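Local coordinates for TRAP dicarboxylate ABC transporter, substrate-binding protein (Roseobacter denitrificans, PDB 4OVQ) that binds beta-D-glucuronate as the periplasmic solute-binding component of a TRAP transport system, probably delivering the sugar acid to the membrane permease, at residues G90-G93 with P94-A98; I236-N239 with I240-N244. All coordinates share one frame; numbering follows the deposited sequence.

Contact 1: G90-G93 with P94-A98; sequences GPIG and PLVPA
Leu95 N donates to Ile92 O at 2.9 Å, the shortest of three backbone bonds that turn the chain after the weakly bonded helix around Gly90-Ile92. The donor stands above the carbonyl plane, 47° out of it, and the N-H...O angle is a bent 137°, as in a 3-10-like turn that reaches three residues back; the chain departs from helical backbone angles only at Val96. Val96 N adds two weak bonds, to Ile92 O at 3.1 Å and to Gly93 O at 3.2 Å, so Ile92 O accepts from two successive amides. Pro94 has no amide hydrogen to donate; its CD lies 3.4 Å from Pro91 O and 3.5 Å from Gly90 O. Gly90 O receives Gly93 N within the same turn and is also bonded by Asn171 ND2.

Ile92 and Val96 run alongside each other in one direction, CG2 of Ile92 meeting CG2 of Val96 at 3.7 Å. In Val96, chi1 of -171° sets CG1 opposite the backbone N and turns CG2 to the isoleucine. Both residues also touch Met130 of helix 121-132, while Pro91 rests on Gln70, a glucuronate-binding residue. One bent bond, two weak ones, a proline nitrogen without a hydrogen and the Ile92-Val96 contact together describe a turn that is probably held by apolar packing as well as by hydrogen bonds.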
ATOM      1  N   GLY A  90       3.818   0.953  -2.382  1.00  7.64           N
ATOM      2  CA  GLY A  90       3.717   1.977  -3.415  1.00  7.86           C
ATOM      3  C   GLY A  90       4.797   3.036  -3.357  1.00  7.11           C
ATOM      4  O   GLY A  90       5.556   3.239  -4.295  1.00  8.02           O
ATOM      5  N   PRO A  91       4.902   3.731  -2.234  1.00  6.97           N
ATOM      6  CA  PRO A  91       5.945   4.764  -2.073  1.00  6.28           C
ATOM      7  C   PRO A  91       7.359   4.215  -1.850  1.00  6.25           C
ATOM      8  O   PRO A  91       8.324   4.983  -1.923  1.00 10.82           O
ATOM      9  CB  PRO A  91       5.448   5.569  -0.866  1.00 10.16           C
ATOM     10  CG  PRO A  91       3.999   5.171  -0.692  1.00 17.94           C
ATOM     11  CD  PRO A  91       3.928   3.763  -1.140  1.00  8.56           C
ATOM     12  N   ILE A  92       7.477   2.910  -1.601  1.00  7.48           N
ATOM     13  CA  ILE A  92       8.801   2.255  -1.574  1.00  9.34           C
ATOM     14  C   ILE A  92       9.369   2.009  -2.980  1.00  6.82           C
ATOM     15  O   ILE A  92      10.609   1.976  -3.178  1.00 12.32           O
ATOM     16  CB  ILE A  92       8.772   0.940  -0.770  1.00 11.00           C
ATOM     17  CG1 ILE A  92       8.432   1.246   0.702  1.00 10.92           C
ATOM     18  CG2 ILE A  92      10.097   0.180  -0.919  1.00  9.26           C
ATOM     19  CD1 ILE A  92       8.337   0.072   1.554  1.00 13.05           C
ATOM     20  N   GLY A  93       8.500   1.933  -3.975  1.00 11.26           N
ATOM     21  CA  GLY A  93       8.929   1.550  -5.314  1.00 10.96           C
ATOM     22  C   GLY A  93       9.982   2.457  -5.906  1.00 12.58           C
ATOM     23  O   GLY A  93      10.912   1.959  -6.535  1.00 13.87           O
ATOM     24  N   PRO A  94       9.838   3.771  -5.722  1.00 14.42           N
ATOM     25  CA  PRO A  94      10.851   4.643  -6.348  1.00 16.71           C
ATOM     26  C   PRO A  94      12.248   4.435  -5.747  1.00 17.00           C
ATOM     27  O   PRO A  94      13.232   4.704  -6.438  1.00 19.83           O
ATOM     28  CB  PRO A  94      10.325   6.038  -6.053  1.00 15.53           C
ATOM     29  CG  PRO A  94       8.775   5.843  -6.004  1.00 11.49           C
ATOM     30  CD  PRO A  94       8.657   4.527  -5.247  1.00 11.41           C
ATOM     31  N   LEU A  95      12.335   3.918  -4.521  1.00 14.28           N
ATOM     32  CA  LEU A  95      13.614   3.659  -3.857  1.00 17.02           C
ATOM     33  C   LEU A  95      14.198   2.274  -4.203  1.00 20.45           C
ATOM     34  O   LEU A  95      15.427   2.092  -4.207  1.00 20.91           O
ATOM     35  CB  LEU A  95      13.425   3.757  -2.342  1.00 14.93           C
ATOM     36  CG  LEU A  95      14.573   3.256  -1.455  1.00 20.08           C
ATOM     37  CD1 LEU A  95      15.759   4.184  -1.568  1.00 24.78           C
ATOM     38  CD2 LEU A  95      14.160   3.114   0.012  1.00 24.33           C
ATOM     39  N   VAL A  96      13.320   1.305  -4.472  1.00 12.86           N
ATOM     40  CA  VAL A  96      13.682  -0.103  -4.594  1.00 15.63           C
ATOM     41  C   VAL A  96      13.061  -0.738  -5.836  1.00 16.44           C
ATOM     42  O   VAL A  96      11.893  -1.098  -5.838  1.00 13.30           O
ATOM     43  CB  VAL A  96      13.184  -0.926  -3.363  1.00 17.23           C
ATOM     44  CG1 VAL A  96      13.746  -2.332  -3.381  1.00 14.56           C
ATOM     45  CG2 VAL A  96      13.549  -0.258  -2.049  1.00 13.75           C
ATOM     46  N   PRO A  97      13.837  -0.890  -6.922  1.00 15.00           N
ATOM     47  CA  PRO A  97      13.315  -1.392  -8.184  1.00 18.23           C
ATOM     48  C   PRO A  97      12.496  -2.661  -8.067  1.00 13.12           C
ATOM     49  O   PRO A  97      11.481  -2.760  -8.725  1.00 16.85           O
ATOM     50  CB  PRO A  97      14.590  -1.671  -8.999  1.00 19.45           C
ATOM     51  CG  PRO A  97      15.569  -0.702  -8.473  1.00 19.60           C
ATOM     52  CD  PRO A  97      15.270  -0.567  -6.998  1.00 23.30           C
ATOM     53  N   ALA A  98      12.943  -3.626  -7.262  1.00 13.87           N
ATOM     54  CA  ALA A  98      12.253  -4.916  -7.191  1.00 16.38           C
ATOM     55  C   ALA A  98      10.911  -4.709  -6.508  1.00 14.05           C
ATOM     56  O   ALA A  98       9.917  -5.305  -6.907  1.00 18.10           O
ATOM     57  CB  ALA A  98      13.096  -5.977  -6.482  1.00 19.51           C
TER

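Contact 2: I236-N239 with I240-N244; sequences ICIN and IGTFN
Asn239 and Thr242 set their side chains across each other at about a right angle, forming the N-cap where strand 234-239 passes directly into helix 240-244. The asparagine's chi1 of 171° carries CG away from its own backbone N, and OD1 is thereby brought over the first turn of the helix. There it accepts Thr242 N at 3.0 Å, a nearly straight bond (168°) lying in the carbonyl plane. Thr242 OG1 donates to the same oxygen at 3.1 Å, tilted out of that plane, which gives OD1 two donors from one residue. The other end of the amide is also held, for ND2 bonds to Val77 O, fixing the amide's rotation. Replacing Asn239 with alanine removes the cap, and Thr242 N and the threonine hydroxyl would probably lose this acceptor and Val77 O its side-chain donor.

The segment axes turn through 81° at the junction, and Ile238 lies against the helix. It crosses Phe243 at about a right angle, with CG2 against Phe243 CB at 3.7 Å, and its CD1 reaches Thr242 CG2 at 3.9 Å. The phenylalanine ring leads away to Lys251 and Leu255, so the short helix is tied to the long helix 248-282 that follows. On the backbone, Phe243 N closes the first helical turn onto Asn239 O at 3.1 Å, with the donor in the carbonyl plane.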
ATOM      1  N   ILE A 236       5.501  -4.590   7.572  1.00  6.86           N
ATOM      2  CA  ILE A 236       6.146  -4.094   8.758  1.00  6.92           C
ATOM      3  C   ILE A 236       7.625  -4.037   8.390  1.00  6.66           C
ATOM      4  O   ILE A 236       8.178  -5.092   8.023  1.00  8.94           O
ATOM      5  CB  ILE A 236       5.928  -5.043   9.977  1.00  8.39           C
ATOM      6  CG1 ILE A 236       4.435  -5.297  10.244  1.00  9.27           C
ATOM      7  CG2 ILE A 236       6.633  -4.493  11.227  1.00  9.13           C
ATOM      8  CD1 ILE A 236       4.171  -6.215  11.409  1.00  8.67           C
ATOM      9  N   CYS A 237       8.240  -2.844   8.486  1.00 10.05           N
ATOM     10  CA  CYS A 237       9.579  -2.434   7.960  1.00 18.56           C
ATOM     11  C   CYS A 237      10.442  -2.153   9.209  1.00 11.49           C
ATOM     12  O   CYS A 237       9.953  -1.554  10.170  1.00 11.14           O
ATOM     13  CB  CYS A 237       9.543  -1.112   7.022  1.00  6.20           C
ATOM     14  SG  CYS A 237      10.952  -0.882   6.072  1.00 24.33           S
ATOM     15  N   ILE A 238      11.696  -2.591   9.214  1.00  8.87           N
ATOM     16  CA  ILE A 238      12.661  -2.140  10.235  1.00 10.85           C
ATOM     17  C   ILE A 238      13.940  -1.669   9.544  1.00  8.87           C
ATOM     18  O   ILE A 238      14.407  -2.253   8.558  1.00 10.15           O
ATOM     19  CB  ILE A 238      12.995  -3.255  11.308  1.00 11.60           C
ATOM     20  CG1 ILE A 238      13.824  -2.693  12.483  1.00 10.79           C
ATOM     21  CG2 ILE A 238      13.663  -4.458  10.666  1.00 15.07           C
ATOM     22  CD1 ILE A 238      13.913  -3.618  13.696  1.00 12.18           C
ATOM     23  N   ASN A 239      14.534  -0.626  10.120  1.00 11.68           N
ATOM     24  CA  ASN A 239      15.858  -0.188   9.730  1.00 10.27           C
ATOM     25  C   ASN A 239      16.825  -1.361   9.855  1.00  9.76           C
ATOM     26  O   ASN A 239      16.890  -2.001  10.908  1.00 11.09           O
ATOM     27  CB  ASN A 239      16.266   0.957  10.636  1.00 10.81           C
ATOM     28  CG  ASN A 239      17.687   1.329  10.459  1.00 13.67           C
ATOM     29  OD1 ASN A 239      18.571   0.815  11.166  1.00 14.97           O
ATOM     30  ND2 ASN A 239      17.943   2.181   9.478  1.00 13.00           N
ATOM     31  N   ILE A 240      17.560  -1.672   8.791  1.00 12.44           N
ATOM     32  CA  ILE A 240      18.337  -2.908   8.788  1.00  8.42           C
ATOM     33  C   ILE A 240      19.501  -2.901   9.799  1.00 15.57           C
ATOM     34  O   ILE A 240      19.863  -3.950  10.324  1.00 20.11           O
ATOM     35  CB  ILE A 240      18.803  -3.310   7.382  1.00 20.52           C
ATOM     36  CG1 ILE A 240      19.069  -4.825   7.353  1.00 20.02           C
ATOM     37  CG2 ILE A 240      20.000  -2.497   6.994  1.00 24.59           C
ATOM     38  CD1 ILE A 240      18.713  -5.471   6.046  1.00 27.38           C
ATOM     39  N   GLY A 241      20.090  -1.740  10.070  1.00 14.58           N
ATOM     40  CA  GLY A 241      21.157  -1.672  11.059  1.00 18.00           C
ATOM     41  C   GLY A 241      20.659  -2.046  12.442  1.00 16.19           C
ATOM     42  O   GLY A 241      21.298  -2.801  13.168  1.00 16.87           O
ATOM     43  N   THR A 242      19.509  -1.488  12.803  1.00 16.38           N
ATOM     44  CA  THR A 242      18.809  -1.823  14.039  1.00 16.23           C
ATOM     45  C   THR A 242      18.592  -3.333  14.142  1.00 17.36           C
ATOM     46  O   THR A 242      18.885  -3.932  15.185  1.00 15.27           O
ATOM     47  CB  THR A 242      17.417  -1.110  14.120  1.00 16.00           C
ATOM     48  OG1 THR A 242      17.591   0.314  14.080  1.00 18.72           O
ATOM     49  CG2 THR A 242      16.662  -1.468  15.397  1.00 10.40           C
ATOM     50  N   PHE A 243      18.074  -3.937  13.077  1.00 13.64           N
ATOM     51  CA  PHE A 243      17.776  -5.371  13.064  1.00 13.24           C
ATOM     52  C   PHE A 243      19.038  -6.213  13.162  1.00 14.20           C
ATOM     53  O   PHE A 243      19.111  -7.173  13.954  1.00 16.83           O
ATOM     54  CB  PHE A 243      16.980  -5.761  11.805  1.00 16.41           C
ATOM     55  CG  PHE A 243      16.586  -7.223  11.760  1.00 20.44           C
ATOM     56  CD1 PHE A 243      15.526  -7.689  12.509  1.00 16.71           C
ATOM     57  CD2 PHE A 243      17.280  -8.116  10.968  1.00 22.43           C
ATOM     58  CE1 PHE A 243      15.161  -9.027  12.474  1.00 20.03           C
ATOM     59  CE2 PHE A 243      16.911  -9.454  10.923  1.00 22.75           C
ATOM     60  CZ  PHE A 243      15.850  -9.901  11.687  1.00 19.63           C
ATOM     61  N   ASN A 244      20.064  -5.831  12.405  1.00 14.68           N
ATOM     62  CA  ASN A 244      21.270  -6.633  12.347  1.00 16.97           C
ATOM     63  C   ASN A 244      22.050  -6.611  13.652  1.00 19.40           C
ATOM     64  O   ASN A 244      22.854  -7.499  13.905  1.00 21.78           O
ATOM     65  CB  ASN A 244      22.165  -6.189  11.197  1.00 15.30           C
ATOM     66  CG  ASN A 244      21.683  -6.681   9.866  1.00 17.37           C
ATOM     67  OD1 ASN A 244      20.802  -7.542   9.792  1.00 21.25           O
ATOM     68  ND2 ASN A 244      22.271  -6.157   8.788  1.00 19.96           N
TER

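How the contacts relate
Contact 1 comes first along the chain and closes well before contact 2 opens; their centres lie about 17 Å apart and their nearest atoms about 5 Å, without touching. Both depend on neighbouring, antiparallel strands of one five-stranded mixed sheet: strand 84-88 leads into helix 89-92, where contact 1 lies, and strand 234-239 leads directly into contact 2. Asn88, at the end of the first strand, and Glu234, at the start of the second, both line the glucuronate pocket. The pocket therefore sits at the end of the sheet where contact 1 lies, with Pro91 about 6 Å from the sugar between nearest side-chain and ligand atoms, while contact 2 belongs to the opposite end.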